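Local coordinates for Tat-secreted protein Rv2525c (PDB 4PMQ) that may act as a peptidoglycan hydrolase with glycosidase activity and, in vitro, cleaves p-nitrophenyl esters, with p-nitrophenyl butyrate preferred, at residues Val26-Pro37 and Gly59-Lys70; His94-Pro104 and Leu198-Ala206. One frame throughout, in Å; residues are numbered along the deposited sequence.

Interaction 1. Residues Val26-Pro37 and Gly59-Lys70; sequences VGAIRYVSDRRP and GLKIVSCYQYGK
Cys65 and Tyr31 meet on one face of the sheet formed by parallel strands 27-31 and 61-66. SG of Cys65 lies over a face of the Tyr31 ring, 4.1 Å from its centroid, as a sulfur-aromatic contact. The Cys65 chi1 of 66° sets the sulfur between the backbone N and carbonyl carbon, where it also touches CG2 of Ile29. On this face Ile29 runs alongside Val63, its CG1 3.9 Å from CB of Val63. Backbone bonds hold the register, among them Arg30 N to Val63 O and Val32 N to Cys65 O.

Beyond the strands, side chains take over. Ser33 OG sits over a face of the Tyr66 ring and accepts a bond from Gln67 N at 2.8 Å, bent to 138°. Arg36 CB packs over a face of the Tyr68 ring, 4.0 Å from its centroid. From there the arginine runs extended, and its NH1 donates to Tyr68 O at 2.9 Å, with the oxygen in the guanidinium plane. CB of Lys70 lies over one guanidinium face, toward its rim. Arg36 NH2 and Tyr31 OH also bind a tartrate, probably from the crystallisation liquor, consistent with a pocket here.

The pair belongs to a beta-alpha-beta unit whose connection contains helix 49-57. Ile62 packs on that helix, and Arg30 forms a salt bridge with its Glu51. Strand 105-108 lies next to strand 61-66 in the sheet.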
loop_
_atom_site.group_PDB
_atom_site.type_symbol
_atom_site.label_atom_id
_atom_site.label_comp_id
_atom_site.label_asym_id
_atom_site.label_seq_id
_atom_site.Cartn_x
_atom_site.Cartn_y
_atom_site.Cartn_z
ATOM N N VAL A 26 6.380 9.779 -10.783
ATOM C CA VAL A 26 6.357 11.001 -9.965
ATOM C C VAL A 26 6.567 10.666 -8.464
ATOM O O VAL A 26 6.545 11.571 -7.620
ATOM C CB VAL A 26 5.099 11.900 -10.169
ATOM C CG1 VAL A 26 5.018 12.458 -11.589
ATOM C CG2 VAL A 26 3.815 11.178 -9.782
ATOM N N GLY A 27 6.755 9.396 -8.151
ATOM C CA GLY A 27 6.974 8.973 -6.778
ATOM C C GLY A 27 6.887 7.481 -6.585
ATOM O O GLY A 27 6.869 6.716 -7.556
ATOM N N ALA A 28 6.789 7.054 -5.313
ATOM C CA ALA A 28 6.752 5.625 -5.037
ATOM C C ALA A 28 5.813 5.324 -3.875
ATOM O O ALA A 28 5.639 6.175 -2.997
ATOM C CB ALA A 28 8.151 5.134 -4.700
ATOM N N ILE A 29 5.234 4.117 -3.870
ATOM C CA ILE A 29 4.397 3.595 -2.772
ATOM C C ILE A 29 5.320 2.629 -2.083
ATOM O O ILE A 29 5.762 1.665 -2.720
ATOM C CB ILE A 29 3.067 2.908 -3.240
ATOM C CG1 ILE A 29 2.215 3.840 -4.134
ATOM C CG2 ILE A 29 2.276 2.461 -1.998
ATOM C CD1 ILE A 29 1.188 3.153 -4.949
ATOM N N ARG A 30 5.646 2.894 -0.819
ATOM C CA ARG A 30 6.683 2.174 -0.112
ATOM C C ARG A 30 6.200 1.503 1.173
ATOM O O ARG A 30 5.304 1.999 1.865
ATOM C CB ARG A 30 7.830 3.173 0.184
ATOM C CG ARG A 30 8.473 3.746 -1.107
ATOM C CD ARG A 30 9.211 2.673 -1.903
ATOM N NE ARG A 30 10.388 2.283 -1.140
ATOM C CZ ARG A 30 10.553 1.121 -0.514
ATOM N NH1 ARG A 30 9.633 0.159 -0.621
ATOM N NH2 ARG A 30 11.643 0.907 0.220
ATOM N N TYR A 31 6.840 0.362 1.505
ATOM C CA TYR A 31 6.437 -0.458 2.621
ATOM C C TYR A 31 6.848 0.071 3.968
ATOM O O TYR A 31 8.042 0.276 4.235
ATOM C CB TYR A 31 7.050 -1.855 2.471
ATOM C CG TYR A 31 6.484 -2.610 1.303
ATOM C CD1 TYR A 31 5.226 -3.207 1.381
ATOM C CD2 TYR A 31 7.189 -2.713 0.106
ATOM C CE1 TYR A 31 4.700 -3.926 0.318
ATOM C CE2 TYR A 31 6.666 -3.425 -0.977
ATOM C CZ TYR A 31 5.422 -4.036 -0.858
ATOM O OH TYR A 31 4.881 -4.753 -1.898
ATOM N N VAL A 32 5.859 0.146 4.859
ATOM C CA VAL A 32 6.108 0.463 6.263
ATOM C C VAL A 32 5.892 -0.855 7.051
ATOM O O VAL A 32 5.165 -0.909 8.039
ATOM C CB VAL A 32 5.273 1.664 6.779
ATOM C CG1 VAL A 32 5.751 2.962 6.120
ATOM C CG2 VAL A 32 3.760 1.465 6.558
ATOM N N SER A 33 6.559 -1.922 6.580
ATOM C CA SER A 33 6.458 -3.279 7.131
ATOM C C SER A 33 7.800 -3.947 7.304
ATOM O O SER A 33 8.763 -3.635 6.608
ATOM C CB SER A 33 5.649 -4.160 6.187
ATOM O OG SER A 33 4.387 -3.602 5.925
ATOM N N ASP A 34 7.849 -4.918 8.215
ATOM C CA ASP A 34 9.029 -5.738 8.441
ATOM C C ASP A 34 9.126 -6.790 7.351
ATOM O O ASP A 34 8.156 -7.032 6.621
ATOM C CB ASP A 34 8.936 -6.422 9.813
ATOM C CG ASP A 34 8.996 -5.442 10.976
ATOM O OD1 ASP A 34 9.987 -4.684 11.070
ATOM O OD2 ASP A 34 8.052 -5.429 11.780
ATOM N N ARG A 35 10.259 -7.493 7.325
ATOM C CA ARG A 35 10.461 -8.623 6.416
ATOM C C ARG A 35 10.048 -9.907 7.145
ATOM O O ARG A 35 10.631 -10.246 8.190
ATOM C CB ARG A 35 11.945 -8.687 5.999
ATOM C CG ARG A 35 12.444 -7.410 5.316
ATOM C CD ARG A 35 13.934 -7.404 4.985
ATOM N NE ARG A 35 14.796 -7.546 6.162
ATOM C CZ ARG A 35 15.193 -6.532 6.930
ATOM N NH1 ARG A 35 14.770 -5.293 6.682
ATOM N NH2 ARG A 35 16.002 -6.750 7.959
ATOM N N ARG A 36 9.070 -10.640 6.600
ATOM C CA ARG A 36 8.632 -11.883 7.238
ATOM C C ARG A 36 9.741 -12.964 7.141
ATOM O O ARG A 36 10.682 -12.797 6.338
ATOM C CB ARG A 36 7.323 -12.381 6.567
ATOM C CG ARG A 36 7.446 -12.675 5.064
ATOM C CD ARG A 36 6.216 -13.366 4.520
ATOM N NE ARG A 36 6.286 -13.531 3.072
ATOM C CZ ARG A 36 5.856 -12.634 2.187
ATOM N NH1 ARG A 36 5.317 -11.481 2.598
ATOM N NH2 ARG A 36 5.962 -12.876 0.888
ATOM N N PRO A 37 9.642 -14.082 7.885
ATOM C CA PRO A 37 10.594 -15.181 7.680
ATOM C C PRO A 37 10.522 -15.656 6.230
ATOM O O PRO A 37 9.432 -15.745 5.674
ATOM C CB PRO A 37 10.083 -16.264 8.640
ATOM C CG PRO A 37 9.379 -15.504 9.739
ATOM C CD PRO A 37 8.634 -14.448 8.915
ATOM N N GLY A 59 11.998 15.836 -5.345
ATOM C CA GLY A 59 10.648 16.305 -5.650
ATOM C C GLY A 59 9.675 15.170 -5.910
ATOM O O GLY A 59 8.661 15.371 -6.590
ATOM N N LEU A 60 9.990 13.965 -5.401
ATOM C CA LEU A 60 9.118 12.807 -5.638
ATOM C C LEU A 60 8.078 12.644 -4.524
ATOM O O LEU A 60 8.343 13.013 -3.368
ATOM C CB LEU A 60 9.927 11.507 -5.803
ATOM C CG LEU A 60 10.840 11.435 -7.019
ATOM C CD1 LEU A 60 11.705 10.183 -6.961
ATOM C CD2 LEU A 60 10.021 11.412 -8.336
ATOM N N LYS A 61 6.898 12.080 -4.881
ATOM C CA LYS A 61 5.821 11.808 -3.938
ATOM C C LYS A 61 6.087 10.525 -3.194
ATOM O O LYS A 61 6.656 9.582 -3.762
ATOM C CB LYS A 61 4.449 11.693 -4.653
ATOM C CG LYS A 61 4.010 12.963 -5.361
ATOM C CD LYS A 61 3.763 14.076 -4.364
ATOM C CE LYS A 61 3.368 15.376 -5.005
ATOM N NZ LYS A 61 3.157 16.413 -3.967
ATOM N N ILE A 62 5.648 10.448 -1.936
ATOM C CA ILE A 62 5.779 9.199 -1.181
ATOM C C ILE A 62 4.412 8.815 -0.685
ATOM O O ILE A 62 3.665 9.685 -0.218
ATOM C CB ILE A 62 6.778 9.319 0.018
ATOM C CG1 ILE A 62 8.136 9.906 -0.441
ATOM C CG2 ILE A 62 6.968 7.947 0.746
ATOM C CD1 ILE A 62 9.088 10.375 0.688
ATOM N N VAL A 63 4.121 7.513 -0.710
ATOM C CA VAL A 63 2.877 6.952 -0.193
ATOM C C VAL A 63 3.248 5.722 0.621
ATOM O O VAL A 63 4.098 4.954 0.176
ATOM C CB VAL A 63 1.875 6.597 -1.326
ATOM C CG1 VAL A 63 0.625 5.933 -0.751
ATOM C CG2 VAL A 63 1.481 7.851 -2.117
ATOM N N SER A 64 2.560 5.481 1.739
ATOM C CA SER A 64 2.884 4.316 2.571
ATOM C C SER A 64 1.906 3.155 2.380
ATOM O O SER A 64 0.695 3.368 2.313
ATOM C CB SER A 64 2.868 4.692 4.049
ATOM O OG SER A 64 3.897 5.605 4.385
ATOM N N CYS A 65 2.440 1.919 2.352
ATOM C CA CYS A 65 1.586 0.747 2.309
ATOM C C CYS A 65 2.136 -0.292 3.260
ATOM O O CYS A 65 3.311 -0.244 3.636
ATOM C CB CYS A 65 1.453 0.193 0.895
ATOM S SG CYS A 65 2.992 -0.475 0.229
ATOM N N TYR A 66 1.290 -1.196 3.669
ATOM C CA TYR A 66 1.694 -2.206 4.637
ATOM C C TYR A 66 1.382 -3.583 4.135
ATOM O O TYR A 66 0.224 -3.857 3.839
ATOM C CB TYR A 66 0.948 -1.980 5.972
ATOM C CG TYR A 66 1.421 -2.903 7.072
ATOM C CD1 TYR A 66 0.947 -4.218 7.164
ATOM C CD2 TYR A 66 2.355 -2.475 8.012
ATOM C CE1 TYR A 66 1.421 -5.092 8.142
ATOM C CE2 TYR A 66 2.849 -3.345 8.991
ATOM C CZ TYR A 66 2.380 -4.652 9.047
ATOM O OH TYR A 66 2.820 -5.501 10.027
ATOM N N GLN A 67 2.369 -4.465 4.133
ATOM C CA GLN A 67 2.150 -5.891 3.859
ATOM C C GLN A 67 3.252 -6.652 4.530
ATOM O O GLN A 67 4.416 -6.488 4.166
ATOM C CB GLN A 67 2.088 -6.235 2.368
ATOM C CG GLN A 67 1.681 -7.715 2.188
ATOM C CD GLN A 67 1.447 -8.181 0.788
ATOM O OE1 GLN A 67 1.286 -7.397 -0.145
ATOM N NE2 GLN A 67 1.353 -9.496 0.636
ATOM N N TYR A 68 2.886 -7.476 5.497
ATOM C CA TYR A 68 3.881 -8.276 6.193
ATOM C C TYR A 68 3.837 -9.715 5.669
ATOM O O TYR A 68 4.824 -10.182 5.110
ATOM C CB TYR A 68 3.692 -8.219 7.719
ATOM C CG TYR A 68 4.635 -9.151 8.460
ATOM C CD1 TYR A 68 5.971 -8.805 8.671
ATOM C CD2 TYR A 68 4.187 -10.364 8.975
ATOM C CE1 TYR A 68 6.846 -9.668 9.349
ATOM C CE2 TYR A 68 5.052 -11.235 9.644
ATOM C CZ TYR A 68 6.370 -10.870 9.860
ATOM O OH TYR A 68 7.196 -11.749 10.540
ATOM N N GLY A 69 2.714 -10.412 5.893
ATOM C CA GLY A 69 2.530 -11.788 5.445
ATOM C C GLY A 69 1.956 -11.901 4.044
ATOM O O GLY A 69 1.732 -10.892 3.362
ATOM N N LYS A 70 1.718 -13.135 3.608
ATOM C CA LYS A 70 1.189 -13.427 2.269
ATOM C C LYS A 70 0.603 -14.827 2.231
ATOM O O LYS A 70 1.125 -15.706 2.911
ATOM C CB LYS A 70 2.342 -13.333 1.240
ATOM C CG LYS A 70 1.870 -13.253 -0.222
ATOM C CD LYS A 70 3.047 -13.480 -1.181
ATOM C CE LYS A 70 2.740 -13.072 -2.601
ATOM N NZ LYS A 70 2.721 -11.592 -2.761
HETATM O O HOH W 1 6.575 14.296 -8.118
HETATM O O HOH W 2 7.285 -9.050 4.779
HETATM O O HOH W 3 5.621 -5.430 9.964
#

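Interaction 2. Residues His94-Pro104 and Leu198-Ala206; sequences HAAAGGPTSAP and LKPQFGQWA
The loop between helix 79-96 and strand 105-108 receives the C-terminal tail through the indole of Trp205. The helix ends in a Schellman motif with Gly98 as its C-prime residue, and CA of the next residue, Gly99, sits over one face of the indole. This CA stands 3.4 Å from the centroid of the six-membered ring, only 8° off the normal, as a CH-pi contact. CD of Pro100 touches CG of Trp205 at 3.7 Å.

His94 has CG anti to its backbone N (chi1 173°), which brings its ring to the indole. Its edge meets the face of the five-membered ring in an offset edge-to-face pair, planes at 69°. CE1 of His94 comes 3.4 Å from NE1 of Trp205. Both imidazole nitrogens are bonded: NE2 donates to Pro100 O at 2.8 Å, and ND1 is hydrogen-bonded to Ser64 OG. Pro100 O also takes the N-H of Ala103, from the opposite face of its carbonyl plane. Ser64 OG is also hydrogen-bonded to NE1 of Trp205. CB of Ala97 touches the indole edge at CH2, and CB of Ala103 reaches CD1.

CG of Pro104 presses on CA of Gly203 at 3.4 Å, a tight carbon contact. One water joins Pro104 O to Gly203 O, another Ser102 OG to Trp205 O. The arrangement is a C-terminal tail packed through Trp205 against an alpha-to-beta loop, at the N-terminal end of the parallel strands, in a glycoside hydrolase-like domain of the TIM-barrel clan.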
loop_
_atom_site.group_PDB
_atom_site.type_symbol
_atom_site.label_atom_id
_atom_site.label_comp_id
_atom_site.label_asym_id
_atom_site.label_seq_id
_atom_site.Cartn_x
_atom_site.Cartn_y
_atom_site.Cartn_z
ATOM N N HIS A 94 6.134 3.921 9.753
ATOM C CA HIS A 94 5.821 5.120 8.970
ATOM C C HIS A 94 6.473 6.323 9.684
ATOM O O HIS A 94 7.202 7.082 9.048
ATOM C CB HIS A 94 4.289 5.261 8.882
ATOM C CG HIS A 94 3.810 6.520 8.247
ATOM N ND1 HIS A 94 3.594 6.601 6.881
ATOM C CD2 HIS A 94 3.407 7.679 8.824
ATOM C CE1 HIS A 94 3.116 7.813 6.658
ATOM N NE2 HIS A 94 2.986 8.503 7.802
ATOM N N ALA A 95 6.247 6.460 11.000
ATOM C CA ALA A 95 6.788 7.604 11.749
ATOM C C ALA A 95 8.326 7.599 11.755
ATOM O O ALA A 95 8.932 8.669 11.611
ATOM C CB ALA A 95 6.243 7.602 13.168
ATOM N N ALA A 96 8.948 6.395 11.814
ATOM C CA ALA A 96 10.412 6.249 11.884
ATOM C C ALA A 96 11.061 6.697 10.570
ATOM O O ALA A 96 12.197 7.161 10.588
ATOM C CB ALA A 96 10.797 4.815 12.206
ATOM N N ALA A 97 10.326 6.569 9.442
ATOM C CA ALA A 97 10.824 6.992 8.122
ATOM C C ALA A 97 10.479 8.490 7.861
ATOM O O ALA A 97 10.766 9.005 6.772
ATOM C CB ALA A 97 10.215 6.113 7.037
ATOM N N GLY A 98 9.951 9.180 8.877
ATOM C CA GLY A 98 9.599 10.595 8.765
ATOM C C GLY A 98 8.243 10.844 8.133
ATOM O O GLY A 98 7.931 11.981 7.746
ATOM N N GLY A 99 7.410 9.793 8.091
ATOM C CA GLY A 99 6.059 9.881 7.547
ATOM C C GLY A 99 5.148 10.665 8.474
ATOM O O GLY A 99 5.175 10.444 9.691
ATOM N N PRO A 100 4.405 11.672 7.968
ATOM C CA PRO A 100 3.535 12.446 8.870
ATOM C C PRO A 100 2.235 11.719 9.261
ATOM O O PRO A 100 1.735 10.848 8.527
ATOM C CB PRO A 100 3.235 13.705 8.056
ATOM C CG PRO A 100 3.246 13.235 6.629
ATOM C CD PRO A 100 4.304 12.143 6.567
ATOM N N THR A 101 1.634 12.102 10.408
ATOM C CA THR A 101 0.360 11.461 10.809
ATOM C C THR A 101 -0.806 11.955 9.933
ATOM O O THR A 101 -1.884 11.355 9.935
ATOM C CB THR A 101 0.062 11.619 12.324
ATOM O OG1 THR A 101 -0.267 12.969 12.597
ATOM C CG2 THR A 101 1.213 11.178 13.207
ATOM N N SER A 102 -0.592 13.013 9.109
ATOM C CA SER A 102 -1.614 13.454 8.175
ATOM C C SER A 102 -1.673 12.526 6.964
ATOM O O SER A 102 -2.571 12.675 6.133
ATOM C CB SER A 102 -1.346 14.883 7.727
ATOM O OG SER A 102 0.020 15.132 7.425
ATOM N N ALA A 103 -0.692 11.606 6.836
ATOM C CA ALA A 103 -0.672 10.713 5.686
ATOM C C ALA A 103 -1.265 9.334 6.058
ATOM O O ALA A 103 -0.959 8.823 7.138
ATOM C CB ALA A 103 0.760 10.545 5.168
ATOM N N PRO A 104 -2.050 8.701 5.148
ATOM C CA PRO A 104 -2.609 7.382 5.454
ATOM C C PRO A 104 -1.589 6.279 5.279
ATOM O O PRO A 104 -0.474 6.515 4.780
ATOM C CB PRO A 104 -3.722 7.226 4.385
ATOM C CG PRO A 104 -3.145 7.968 3.194
ATOM C CD PRO A 104 -2.456 9.163 3.798
ATOM N N LEU A 198 -5.223 8.423 -9.629
ATOM C CA LEU A 198 -6.550 8.731 -10.157
ATOM C C LEU A 198 -7.209 9.950 -9.554
ATOM O O LEU A 198 -8.144 10.504 -10.152
ATOM C CB LEU A 198 -7.466 7.541 -9.891
ATOM C CG LEU A 198 -6.983 6.212 -10.519
ATOM C CD1 LEU A 198 -7.706 5.056 -9.896
ATOM C CD2 LEU A 198 -7.099 6.246 -12.050
ATOM N N LYS A 199 -6.811 10.293 -8.327
ATOM C CA LYS A 199 -7.396 11.430 -7.615
ATOM C C LYS A 199 -6.267 12.329 -7.090
ATOM O O LYS A 199 -5.188 11.820 -6.731
ATOM C CB LYS A 199 -8.307 10.947 -6.477
ATOM C CG LYS A 199 -9.500 10.118 -6.977
ATOM C CD LYS A 199 -10.458 9.696 -5.869
ATOM C CE LYS A 199 -11.552 8.751 -6.380
ATOM N NZ LYS A 199 -12.408 9.340 -7.435
ATOM N N PRO A 200 -6.498 13.655 -7.037
ATOM C CA PRO A 200 -5.401 14.566 -6.635
ATOM C C PRO A 200 -4.922 14.389 -5.194
ATOM O O PRO A 200 -3.738 14.606 -4.937
ATOM C CB PRO A 200 -5.962 15.968 -6.878
ATOM C CG PRO A 200 -7.475 15.802 -7.004
ATOM C CD PRO A 200 -7.696 14.390 -7.514
ATOM N N GLN A 201 -5.826 13.998 -4.275
ATOM C CA GLN A 201 -5.470 13.690 -2.881
ATOM C C GLN A 201 -5.450 12.161 -2.764
ATOM O O GLN A 201 -6.516 11.542 -2.670
ATOM C CB GLN A 201 -6.434 14.330 -1.877
ATOM C CG GLN A 201 -6.231 15.852 -1.758
ATOM C CD GLN A 201 -4.874 16.166 -1.154
ATOM O OE1 GLN A 201 -4.461 15.562 -0.160
ATOM N NE2 GLN A 201 -4.173 17.118 -1.732
ATOM N N PHE A 202 -4.267 11.547 -2.861
ATOM C CA PHE A 202 -4.169 10.084 -2.963
ATOM C C PHE A 202 -3.377 9.457 -1.822
ATOM O O PHE A 202 -3.073 8.275 -1.906
ATOM C CB PHE A 202 -3.545 9.692 -4.320
ATOM C CG PHE A 202 -2.216 10.350 -4.621
ATOM C CD1 PHE A 202 -1.017 9.760 -4.219
ATOM C CD2 PHE A 202 -2.157 11.549 -5.331
ATOM C CE1 PHE A 202 0.219 10.364 -4.522
ATOM C CE2 PHE A 202 -0.926 12.131 -5.656
ATOM C CZ PHE A 202 0.254 11.545 -5.239
ATOM N N GLY A 203 -3.029 10.243 -0.795
ATOM C CA GLY A 203 -2.320 9.694 0.350
ATOM C C GLY A 203 -0.853 10.066 0.410
ATOM O O GLY A 203 -0.109 9.524 1.234
ATOM N N GLN A 204 -0.431 11.010 -0.456
ATOM C CA GLN A 204 0.940 11.492 -0.487
ATOM C C GLN A 204 1.343 12.075 0.851
ATOM O O GLN A 204 0.536 12.724 1.523
ATOM C CB GLN A 204 1.142 12.556 -1.583
ATOM C CG GLN A 204 0.293 13.858 -1.441
ATOM C CD GLN A 204 -0.975 13.763 -2.263
ATOM O OE1 GLN A 204 -1.725 12.784 -2.164
ATOM N NE2 GLN A 204 -1.277 14.801 -3.052
ATOM N N TRP A 205 2.584 11.827 1.259
ATOM C CA TRP A 205 3.061 12.432 2.499
ATOM C C TRP A 205 3.013 13.964 2.415
ATOM O O TRP A 205 2.646 14.613 3.400
ATOM C CB TRP A 205 4.514 11.992 2.769
ATOM C CG TRP A 205 4.678 10.568 3.192
ATOM C CD1 TRP A 205 3.783 9.538 3.048
ATOM C CD2 TRP A 205 5.868 9.988 3.762
ATOM N NE1 TRP A 205 4.329 8.365 3.533
ATOM C CE2 TRP A 205 5.606 8.616 3.975
ATOM C CE3 TRP A 205 7.121 10.511 4.137
ATOM C CZ2 TRP A 205 6.562 7.750 4.527
ATOM C CZ3 TRP A 205 8.050 9.669 4.727
ATOM C CH2 TRP A 205 7.786 8.298 4.880
ATOM N N ALA A 206 3.435 14.521 1.266
ATOM C CA ALA A 206 3.473 15.970 0.998
ATOM C C ALA A 206 3.110 16.263 -0.458
ATOM O O ALA A 206 3.368 15.402 -1.333
ATOM C CB ALA A 206 4.851 16.536 1.311
ATOM O OXT ALA A 206 2.560 17.360 -0.714
HETATM O O HOH W 4 0.332 14.526 4.785
HETATM O O HOH W 5 1.003 7.646 2.759
#

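Interaction 1 lies nearer the middle of the chain, although its ends reach the surface. Interaction 2 is farther from the centre, yet mostly buried. The first pairs two neighbouring strands by a ladder of backbone bonds; the second joins distant parts of the sequence by aromatic and apolar packing. Waters bridge the segments in both. Both involve strand 61-66. Its Ser64 ties the two contacts together, and Ile62 O lies 2.8 Å from Trp205 N, a probable hydrogen bond. CG2 of Val63 packs on Phe202. Thus the tail of interaction 2 lies along the strand that interaction 1 places in the sheet.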